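Local coordinates for protein OLD nuclease (Thermus scotoductus, PDB 6P74) that degrades linear or supercoiled double-stranded DNA as a metal-dependent 5'-3' exonuclease, nicks circular DNA, and has DNA-stimulated ATPase activity, at residues A[3-8]-A[72-77]; A[87-92]-A[106-111]; A[39-44]-A[133-138]. One frame throughout, in Å; residues are numbered along the deposited sequence.

In the fold
All three contacts lie in the N-terminal part of the ATPase domain. Contacts 1 and 2 belong to one antiparallel sheet, with centres about 9 Å apart. Strands 70-76 and 85-97 are neighbours in it, and Ile72 and Val74 probably bond to Leu92 and Phe90. Contact 3, about 11 Å from the centre of contact 1 and 16 Å from that of contact 2, joins helix 34-45 to the mixed sheet. Along the chain, contact 1 closes before contact 2 opens. Contact 2 is nested inside contact 3, while the segments of contacts 1 and 3 alternate. Helix 34-45, which starts in the predicted ATP-binding loop, thus packs between the two sheets.

Contact 1: A[3-8]-A[72-77]; sequences KRLQVK and ITVHFD
Arg4, Gln6, Thr73 and His75 build one side of this strand pair as a close relief of ridges and hollows. The Arg4 chain is extended, with CG anti to the backbone N (chi1 172°), and this lays it alongside His75. Its CD sits over a face of the imidazole, 4.1 Å from the ring centroid, as a CH-pi contact. The guanidinium continues over the ring's rim, almost parallel to it, with the two planes 8° apart. Gln6 comes from the edge of the same ring. His75 NE2 gives its proton to Gln6 OE1 at 2.7 Å, with the oxygen close to the ring plane but NE2 above the amide plane. The same OE1 rests against the methyl of Thr73, 3.6 Å from CG2. One amide oxygen therefore fills the hollow between the Thr73 methyl and the His75 edge.

Strands 2-10 and 70-76 run antiparallel here in the antiparallel sheet of the ATPase domain. Gln6 and Thr73 form a hydrogen-bonded pair, each backbone N bonding the other's O at 2.8 Å. At the far end Lys3 and Arg4 both face His75, a classic beta bulge. His75 O takes Lys3 N at 2.7 Å, and His75 N bonds Arg4 O.

Leu5, Val7, Ile72 and Val74 occupy the other side. Leu5 CD1 drops into the notch between two branches, 3.7 Å from Ile72 CG2 and 4.0 Å from Val74 CG2. Val7 CG1 lies more loosely by Ile72 CG1. Helix 34-45 covers this apolar surface, with Ile37 on Leu5 and Ala40 on Ile72. On the polar side, Asp17 of strand 13-19 forms a salt bridge with Arg4 NH2.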
loop_
_atom_site.group_PDB
_atom_site.type_symbol
_atom_site.label_atom_id
_atom_site.label_comp_id
_atom_site.label_asym_id
_atom_site.label_seq_id
_atom_site.Cartn_x
_atom_site.Cartn_y
_atom_site.Cartn_z
ATOM N N LYS A 3 -18.927 -0.849 16.893
ATOM C CA LYS A 3 -18.850 -0.669 18.328
ATOM C C LYS A 3 -17.483 -0.972 18.904
ATOM O O LYS A 3 -17.153 -0.469 19.981
ATOM C CB LYS A 3 -19.883 -1.569 19.024
ATOM C CG LYS A 3 -21.294 -1.012 19.027
ATOM C CD LYS A 3 -21.347 0.262 19.875
ATOM C CE LYS A 3 -22.772 0.719 20.090
ATOM N NZ LYS A 3 -22.811 1.851 21.050
ATOM N N ARG A 4 -16.674 -1.767 18.220
ATOM C CA ARG A 4 -15.456 -2.233 18.849
ATOM C C ARG A 4 -14.645 -2.884 17.751
ATOM O O ARG A 4 -15.217 -3.397 16.783
ATOM C CB ARG A 4 -15.787 -3.151 20.028
ATOM C CG ARG A 4 -14.621 -3.842 20.659
ATOM C CD ARG A 4 -15.114 -4.657 21.835
ATOM N NE ARG A 4 -14.061 -5.478 22.433
ATOM C CZ ARG A 4 -14.285 -6.528 23.221
ATOM N NH1 ARG A 4 -15.530 -6.895 23.507
ATOM N NH2 ARG A 4 -13.267 -7.219 23.718
ATOM N N LEU A 5 -13.321 -2.817 17.887
ATOM C CA LEU A 5 -12.394 -3.426 16.944
ATOM C C LEU A 5 -11.337 -4.162 17.754
ATOM O O LEU A 5 -10.778 -3.597 18.699
ATOM C CB LEU A 5 -11.727 -2.411 16.016
ATOM C CG LEU A 5 -10.549 -2.944 15.194
ATOM C CD1 LEU A 5 -11.052 -3.827 14.085
ATOM C CD2 LEU A 5 -9.755 -1.803 14.629
ATOM N N GLN A 6 -11.058 -5.411 17.390
ATOM C CA GLN A 6 -9.949 -6.158 17.977
ATOM C C GLN A 6 -9.028 -6.619 16.863
ATOM O O GLN A 6 -9.492 -7.142 15.846
ATOM C CB GLN A 6 -10.427 -7.350 18.794
ATOM C CG GLN A 6 -11.131 -6.948 20.066
ATOM C CD GLN A 6 -12.024 -8.047 20.624
ATOM O OE1 GLN A 6 -12.996 -8.475 19.984
ATOM N NE2 GLN A 6 -11.699 -8.509 21.825
ATOM N N VAL A 7 -7.729 -6.402 17.041
ATOM C CA VAL A 7 -6.750 -6.779 16.036
ATOM C C VAL A 7 -5.606 -7.502 16.722
ATOM O O VAL A 7 -5.062 -7.013 17.718
ATOM C CB VAL A 7 -6.238 -5.555 15.257
ATOM C CG1 VAL A 7 -5.290 -5.986 14.166
ATOM C CG2 VAL A 7 -7.402 -4.797 14.662
ATOM N N LYS A 8 -5.245 -8.667 16.198
ATOM C CA LYS A 8 -4.143 -9.446 16.741
ATOM C C LYS A 8 -3.242 -9.863 15.595
ATOM O O LYS A 8 -3.691 -10.545 14.667
ATOM C CB LYS A 8 -4.646 -10.679 17.502
ATOM C CG LYS A 8 -5.560 -10.369 18.672
ATOM C CD LYS A 8 -5.819 -11.618 19.513
ATOM C CE LYS A 8 -6.508 -11.267 20.832
ATOM N NZ LYS A 8 -6.157 -12.204 21.948
ATOM N N ILE A 72 -8.858 -10.246 13.083
ATOM C CA ILE A 72 -9.540 -8.961 13.165
ATOM C C ILE A 72 -11.010 -9.211 13.481
ATOM O O ILE A 72 -11.715 -9.875 12.712
ATOM C CB ILE A 72 -9.386 -8.149 11.875
ATOM C CG1 ILE A 72 -7.908 -7.980 11.542
ATOM C CG2 ILE A 72 -10.027 -6.806 12.053
ATOM C CD1 ILE A 72 -7.646 -7.605 10.117
ATOM N N THR A 73 -11.475 -8.663 14.602
ATOM C CA THR A 73 -12.858 -8.817 15.037
ATOM C C THR A 73 -13.531 -7.448 15.056
ATOM O O THR A 73 -13.053 -6.531 15.732
ATOM C CB THR A 73 -12.921 -9.469 16.426
ATOM O OG1 THR A 73 -12.241 -10.728 16.407
ATOM C CG2 THR A 73 -14.362 -9.690 16.848
ATOM N N VAL A 74 -14.637 -7.303 14.329
ATOM C CA VAL A 74 -15.403 -6.060 14.335
ATOM C C VAL A 74 -16.768 -6.328 14.952
ATOM O O VAL A 74 -17.500 -7.211 14.494
ATOM C CB VAL A 74 -15.552 -5.471 12.929
ATOM C CG1 VAL A 74 -16.122 -4.080 13.029
ATOM C CG2 VAL A 74 -14.217 -5.451 12.229
ATOM N N HIS A 75 -17.110 -5.569 15.987
ATOM C CA HIS A 75 -18.395 -5.670 16.663
ATOM C C HIS A 75 -19.311 -4.534 16.229
ATOM O O HIS A 75 -18.862 -3.416 15.964
ATOM C CB HIS A 75 -18.235 -5.614 18.180
ATOM C CG HIS A 75 -17.298 -6.634 18.736
ATOM N ND1 HIS A 75 -17.716 -7.649 19.572
ATOM C CD2 HIS A 75 -15.958 -6.779 18.606
ATOM C CE1 HIS A 75 -16.673 -8.376 19.931
ATOM N NE2 HIS A 75 -15.594 -7.870 19.359
ATOM N N PHE A 76 -20.609 -4.820 16.176
ATOM C CA PHE A 76 -21.545 -3.801 15.735
ATOM C C PHE A 76 -22.883 -3.964 16.443
ATOM O O PHE A 76 -23.138 -4.943 17.145
ATOM C CB PHE A 76 -21.717 -3.844 14.222
ATOM C CG PHE A 76 -22.116 -5.191 13.711
ATOM C CD1 PHE A 76 -23.416 -5.641 13.851
ATOM C CD2 PHE A 76 -21.191 -6.014 13.098
ATOM C CE1 PHE A 76 -23.785 -6.880 13.390
ATOM C CE2 PHE A 76 -21.550 -7.245 12.636
ATOM C CZ PHE A 76 -22.854 -7.679 12.780
ATOM N N ASP A 77 -23.746 -2.973 16.231
ATOM C CA ASP A 77 -25.028 -2.839 16.893
ATOM C C ASP A 77 -25.903 -1.984 16.000
ATOM O O ASP A 77 -25.420 -0.968 15.488
ATOM C CB ASP A 77 -24.885 -2.189 18.267
ATOM C CG ASP A 77 -26.193 -2.116 18.995
ATOM O OD1 ASP A 77 -26.744 -3.191 19.305
ATOM O OD2 ASP A 77 -26.676 -0.993 19.236
#

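Contact 2: A[87-92]-A[106-111]; sequences ITAFRL and EPLDEG
Within the beta hairpin of strands 85-97 and 100-109, Arg91 and Glu106 form a hydrogen-bonded antiparallel pair. Their backbones are joined twice, Arg91 N to Glu106 O at 2.9 Å and Glu106 N to Arg91 O at 2.8 Å. Their side chains run side by side and add a salt bridge, with Arg91 NH1 2.9 Å from Glu106 OE2. The carboxylate oxygen lies at the edge of the guanidinium, in its plane. NH1, however, meets OE2 from above the carboxylate plane, and the two flat groups are turned 59° apart. Arg91 reaches this position through a bend at chi3 (-68°), which also brings its guanidinium against Leu108. There Leu108 CD2 lies over one face, 3.7 Å from NH2. Arg91 NE has a long, weak ion pair with Glu71.

Ile87 and Pro107 meet away from this polar group. Ile87 CG2 and CD1 both lie against Pro107 CB from one side, each 3.9 Å away, and CG2 also presses on Leu108 O at 3.3 Å. Met129 of helix 127-132 touches both residues. Phe90 turns the edge of its ring to Pro107 CA, and it meets Phe76 of the neighbouring strand edge-to-face.

The strands cross with an angle of 140° between their N-to-C directions. Leu108 O accepts Thr88 N at 2.9 Å, and Leu108 N bonds Ala89 O at 3.0 Å. Thr88 and Ala89 thus share one partner, as in a classic beta bulge within an antiparallel hairpin.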
loop_
_atom_site.group_PDB
_atom_site.type_symbol
_atom_site.label_atom_id
_atom_site.label_comp_id
_atom_site.label_asym_id
_atom_site.label_seq_id
_atom_site.Cartn_x
_atom_site.Cartn_y
_atom_site.Cartn_z
ATOM N N ILE A 87 -26.422 -12.075 15.052
ATOM C CA ILE A 87 -24.984 -11.875 14.946
ATOM C C ILE A 87 -24.644 -10.445 15.321
ATOM O O ILE A 87 -25.298 -9.499 14.864
ATOM C CB ILE A 87 -24.501 -12.189 13.522
ATOM C CG1 ILE A 87 -24.865 -13.629 13.149
ATOM C CG2 ILE A 87 -23.005 -11.876 13.400
ATOM C CD1 ILE A 87 -24.580 -14.634 14.253
ATOM N N THR A 88 -23.601 -10.280 16.133
ATOM C CA THR A 88 -23.175 -8.963 16.597
ATOM C C THR A 88 -21.715 -8.661 16.269
ATOM O O THR A 88 -21.188 -7.641 16.733
ATOM C CB THR A 88 -23.415 -8.827 18.109
ATOM O OG1 THR A 88 -22.428 -9.575 18.829
ATOM C CG2 THR A 88 -24.803 -9.356 18.481
ATOM N N ALA A 89 -21.047 -9.505 15.486
ATOM C CA ALA A 89 -19.643 -9.265 15.175
ATOM C C ALA A 89 -19.187 -10.253 14.117
ATOM O O ALA A 89 -19.774 -11.320 13.948
ATOM C CB ALA A 89 -18.755 -9.379 16.418
ATOM N N PHE A 90 -18.130 -9.872 13.407
ATOM C CA PHE A 90 -17.442 -10.721 12.452
ATOM C C PHE A 90 -15.998 -10.877 12.895
ATOM O O PHE A 90 -15.403 -9.925 13.411
ATOM C CB PHE A 90 -17.479 -10.118 11.056
ATOM C CG PHE A 90 -18.848 -9.830 10.553
ATOM C CD1 PHE A 90 -19.913 -10.666 10.876
ATOM C CD2 PHE A 90 -19.073 -8.752 9.719
ATOM C CE1 PHE A 90 -21.184 -10.418 10.391
ATOM C CE2 PHE A 90 -20.347 -8.493 9.219
ATOM C CZ PHE A 90 -21.401 -9.316 9.559
ATOM N N ARG A 91 -15.432 -12.072 12.703
ATOM C CA ARG A 91 -14.032 -12.333 13.032
ATOM C C ARG A 91 -13.320 -12.864 11.799
ATOM O O ARG A 91 -13.657 -13.946 11.305
ATOM C CB ARG A 91 -13.869 -13.323 14.187
ATOM C CG ARG A 91 -12.408 -13.481 14.562
ATOM C CD ARG A 91 -12.103 -14.770 15.273
ATOM N NE ARG A 91 -12.693 -14.812 16.603
ATOM C CZ ARG A 91 -13.467 -15.800 17.041
ATOM N NH1 ARG A 91 -13.732 -16.837 16.250
ATOM N NH2 ARG A 91 -13.964 -15.762 18.272
ATOM N N LEU A 92 -12.333 -12.107 11.313
ATOM C CA LEU A 92 -11.565 -12.476 10.134
ATOM C C LEU A 92 -10.231 -13.039 10.599
ATOM O O LEU A 92 -9.483 -12.363 11.316
ATOM C CB LEU A 92 -11.358 -11.281 9.201
ATOM C CG LEU A 92 -10.588 -11.550 7.898
ATOM C CD1 LEU A 92 -11.333 -12.527 7.033
ATOM C CD2 LEU A 92 -10.338 -10.257 7.124
ATOM N N GLU A 106 -15.854 -15.317 10.351
ATOM C CA GLU A 106 -16.847 -16.046 11.111
ATOM C C GLU A 106 -17.843 -15.101 11.764
ATOM O O GLU A 106 -17.456 -14.035 12.268
ATOM C CB GLU A 106 -16.210 -16.903 12.204
ATOM C CG GLU A 106 -15.172 -17.879 11.738
ATOM C CD GLU A 106 -14.405 -18.458 12.909
ATOM O OE1 GLU A 106 -14.692 -19.617 13.288
ATOM O OE2 GLU A 106 -13.541 -17.733 13.468
ATOM N N PRO A 107 -19.118 -15.489 11.803
ATOM C CA PRO A 107 -20.093 -14.733 12.583
ATOM C C PRO A 107 -20.016 -15.108 14.056
ATOM O O PRO A 107 -19.731 -16.250 14.429
ATOM C CB PRO A 107 -21.430 -15.161 11.968
ATOM C CG PRO A 107 -21.195 -16.599 11.611
ATOM C CD PRO A 107 -19.727 -16.672 11.164
ATOM N N LEU A 108 -20.285 -14.120 14.893
ATOM C CA LEU A 108 -20.241 -14.263 16.337
ATOM C C LEU A 108 -21.538 -13.735 16.919
ATOM O O LEU A 108 -22.070 -12.726 16.448
ATOM C CB LEU A 108 -19.054 -13.488 16.955
ATOM C CG LEU A 108 -17.627 -13.956 16.701
ATOM C CD1 LEU A 108 -16.664 -13.035 17.432
ATOM C CD2 LEU A 108 -17.444 -15.388 17.162
ATOM N N ASP A 109 -22.025 -14.397 17.959
ATOM C CA ASP A 109 -23.214 -13.938 18.652
ATOM C C ASP A 109 -22.823 -13.050 19.833
ATOM O O ASP A 109 -21.642 -12.837 20.137
ATOM C CB ASP A 109 -24.090 -15.131 19.084
ATOM C CG ASP A 109 -23.412 -16.047 20.124
ATOM O OD1 ASP A 109 -22.415 -15.632 20.756
ATOM O OD2 ASP A 109 -23.891 -17.193 20.318
ATOM N N GLU A 110 -23.851 -12.522 20.502
ATOM C CA GLU A 110 -23.683 -11.701 21.695
ATOM C C GLU A 110 -22.542 -12.180 22.585
ATOM O O GLU A 110 -21.720 -11.383 23.046
ATOM C CB GLU A 110 -24.998 -11.693 22.468
ATOM C CG GLU A 110 -24.995 -10.800 23.672
ATOM C CD GLU A 110 -26.319 -10.820 24.391
ATOM O OE1 GLU A 110 -26.420 -11.501 25.435
ATOM O OE2 GLU A 110 -27.264 -10.167 23.900
ATOM N N GLY A 111 -22.474 -13.483 22.830
ATOM C CA GLY A 111 -21.512 -14.061 23.745
ATOM C C GLY A 111 -20.175 -14.444 23.151
ATOM O O GLY A 111 -19.413 -15.160 23.808
#

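Contact 3: A[39-44]-A[133-138]; sequences RAIDLV and ARVLFL
Asp42 and Phe137 carry this contact. The Asp42 carboxylate comes obliquely against one corner of the phenyl ring, its plane 63° from that of the ring. OD1 is 3.2 Å from Phe137 CD2 and 3.3 Å from Phe137 CB. Asp42 CB also lies close, 3.4 Å from CD2. Both side chains hold their CG anti to the backbone N (chi1 -168° for Asp42, -159° for Phe137), and this brings the two groups together between helix and strand. No hydrogen bond joins the segments.

One helical position back, Ile41 adds a looser apolar touch, its CG2 4.4 Å from Val135 CG1. The aliphatic part of Arg39 reaches the other end of the ring, with CD 4.5 Å from Phe137 CZ.

Helix 34-45 begins within the predicted ATP-binding residues Gly31 to Thr35, with Lys34 and Thr35 in its first turn, as does the helix after the Walker A loop of P-loop ATPases. Strand 135-138 is the outermost strand of the mixed sheet within this chain, and the helix packs against its side, running obliquely to it.

Farther out, Ile274 of the neighbouring strand 272-276 touches Ile41, Val135 and Phe137. Backbone bonds from Leu136 and Leu138 to that strand hold the edge strand in the sheet. Arg39 NH1 forms a salt bridge with Glu276 at the end of strand 272-276, and the Arg39 side chain also lies close to Thr35.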
loop_
_atom_site.group_PDB
_atom_site.type_symbol
_atom_site.label_atom_id
_atom_site.label_comp_id
_atom_site.label_asym_id
_atom_site.label_seq_id
_atom_site.Cartn_x
_atom_site.Cartn_y
_atom_site.Cartn_z
ATOM N N ARG A 39 -7.172 0.316 8.048
ATOM C CA ARG A 39 -7.107 -0.725 7.020
ATOM C C ARG A 39 -7.698 -2.043 7.527
ATOM O O ARG A 39 -8.337 -2.779 6.762
ATOM C CB ARG A 39 -5.669 -0.920 6.542
ATOM C CG ARG A 39 -5.012 0.361 6.018
ATOM C CD ARG A 39 -5.430 0.740 4.590
ATOM N NE ARG A 39 -4.286 0.694 3.677
ATOM C CZ ARG A 39 -3.404 1.680 3.509
ATOM N NH1 ARG A 39 -3.527 2.819 4.179
ATOM N NH2 ARG A 39 -2.393 1.524 2.662
ATOM N N ALA A 40 -7.515 -2.345 8.816
ATOM C CA ALA A 40 -8.073 -3.568 9.371
ATOM C C ALA A 40 -9.595 -3.572 9.280
ATOM O O ALA A 40 -10.204 -4.601 8.948
ATOM C CB ALA A 40 -7.619 -3.749 10.821
ATOM N N ILE A 41 -10.234 -2.438 9.587
ATOM C CA ILE A 41 -11.682 -2.356 9.436
ATOM C C ILE A 41 -12.063 -2.592 7.985
ATOM O O ILE A 41 -12.997 -3.348 7.680
ATOM C CB ILE A 41 -12.207 -1.000 9.949
ATOM C CG1 ILE A 41 -12.005 -0.877 11.464
ATOM C CG2 ILE A 41 -13.679 -0.812 9.567
ATOM C CD1 ILE A 41 -12.109 0.579 12.013
ATOM N N ASP A 42 -11.321 -1.974 7.060
ATOM C CA ASP A 42 -11.675 -2.085 5.653
ATOM C C ASP A 42 -11.537 -3.513 5.125
ATOM O O ASP A 42 -12.254 -3.890 4.194
ATOM C CB ASP A 42 -10.813 -1.154 4.826
ATOM C CG ASP A 42 -11.332 -1.007 3.428
ATOM O OD1 ASP A 42 -12.455 -0.472 3.296
ATOM O OD2 ASP A 42 -10.643 -1.433 2.472
ATOM N N LEU A 43 -10.594 -4.290 5.669
ATOM C CA LEU A 43 -10.423 -5.683 5.267
ATOM C C LEU A 43 -11.693 -6.477 5.503
ATOM O O LEU A 43 -12.080 -7.312 4.677
ATOM C CB LEU A 43 -9.280 -6.314 6.061
ATOM C CG LEU A 43 -7.936 -6.378 5.368
ATOM C CD1 LEU A 43 -6.905 -7.036 6.263
ATOM C CD2 LEU A 43 -8.147 -7.163 4.115
ATOM N N VAL A 44 -12.336 -6.250 6.647
ATOM C CA VAL A 44 -13.513 -7.019 7.018
ATOM C C VAL A 44 -14.767 -6.467 6.354
ATOM O O VAL A 44 -15.649 -7.230 5.935
ATOM C CB VAL A 44 -13.644 -7.033 8.546
ATOM C CG1 VAL A 44 -14.774 -7.966 8.974
ATOM C CG2 VAL A 44 -12.326 -7.441 9.154
ATOM N N ALA A 133 -23.077 -4.443 7.429
ATOM C CA ALA A 133 -22.148 -3.607 8.178
ATOM C C ALA A 133 -21.070 -2.962 7.310
ATOM O O ALA A 133 -20.090 -2.441 7.857
ATOM C CB ALA A 133 -21.492 -4.428 9.291
ATOM N N ARG A 134 -21.226 -2.970 5.988
ATOM C CA ARG A 134 -20.180 -2.448 5.118
ATOM C C ARG A 134 -19.970 -0.950 5.314
ATOM O O ARG A 134 -20.904 -0.186 5.583
ATOM C CB ARG A 134 -20.499 -2.731 3.654
ATOM C CG ARG A 134 -19.818 -3.983 3.160
ATOM C CD ARG A 134 -20.349 -4.393 1.800
ATOM N NE ARG A 134 -19.837 -3.534 0.738
ATOM C CZ ARG A 134 -20.260 -3.566 -0.523
ATOM N NH1 ARG A 134 -21.222 -4.414 -0.883
ATOM N NH2 ARG A 134 -19.730 -2.749 -1.424
ATOM N N VAL A 135 -18.725 -0.529 5.150
ATOM C CA VAL A 135 -18.319 0.841 5.419
ATOM C C VAL A 135 -17.893 1.480 4.117
ATOM O O VAL A 135 -17.333 0.823 3.235
ATOM C CB VAL A 135 -17.172 0.905 6.441
ATOM C CG1 VAL A 135 -17.576 0.223 7.720
ATOM C CG2 VAL A 135 -15.932 0.258 5.857
ATOM N N LEU A 136 -18.171 2.770 3.996
ATOM C CA LEU A 136 -17.537 3.575 2.964
ATOM C C LEU A 136 -16.128 3.924 3.419
ATOM O O LEU A 136 -15.933 4.437 4.528
ATOM C CB LEU A 136 -18.341 4.845 2.701
ATOM C CG LEU A 136 -19.433 4.707 1.650
ATOM C CD1 LEU A 136 -20.149 6.027 1.481
ATOM C CD2 LEU A 136 -18.818 4.251 0.328
ATOM N N PHE A 137 -15.143 3.632 2.582
ATOM C CA PHE A 137 -13.758 3.960 2.893
ATOM C C PHE A 137 -13.290 5.112 2.004
ATOM O O PHE A 137 -13.041 4.924 0.813
ATOM C CB PHE A 137 -12.852 2.741 2.734
ATOM C CG PHE A 137 -11.568 2.866 3.502
ATOM C CD1 PHE A 137 -10.563 3.716 3.066
ATOM C CD2 PHE A 137 -11.383 2.178 4.688
ATOM C CE1 PHE A 137 -9.387 3.854 3.773
ATOM C CE2 PHE A 137 -10.204 2.308 5.396
ATOM C CZ PHE A 137 -9.202 3.158 4.932
ATOM N N LEU A 138 -13.153 6.296 2.582
ATOM C CA LEU A 138 -12.573 7.438 1.872
ATOM C C LEU A 138 -11.088 7.521 2.207
ATOM O O LEU A 138 -10.684 8.174 3.170
ATOM C CB LEU A 138 -13.284 8.725 2.246
ATOM C CG LEU A 138 -14.362 9.200 1.294
ATOM C CD1 LEU A 138 -15.375 8.088 1.102
ATOM C CD2 LEU A 138 -15.009 10.456 1.856
#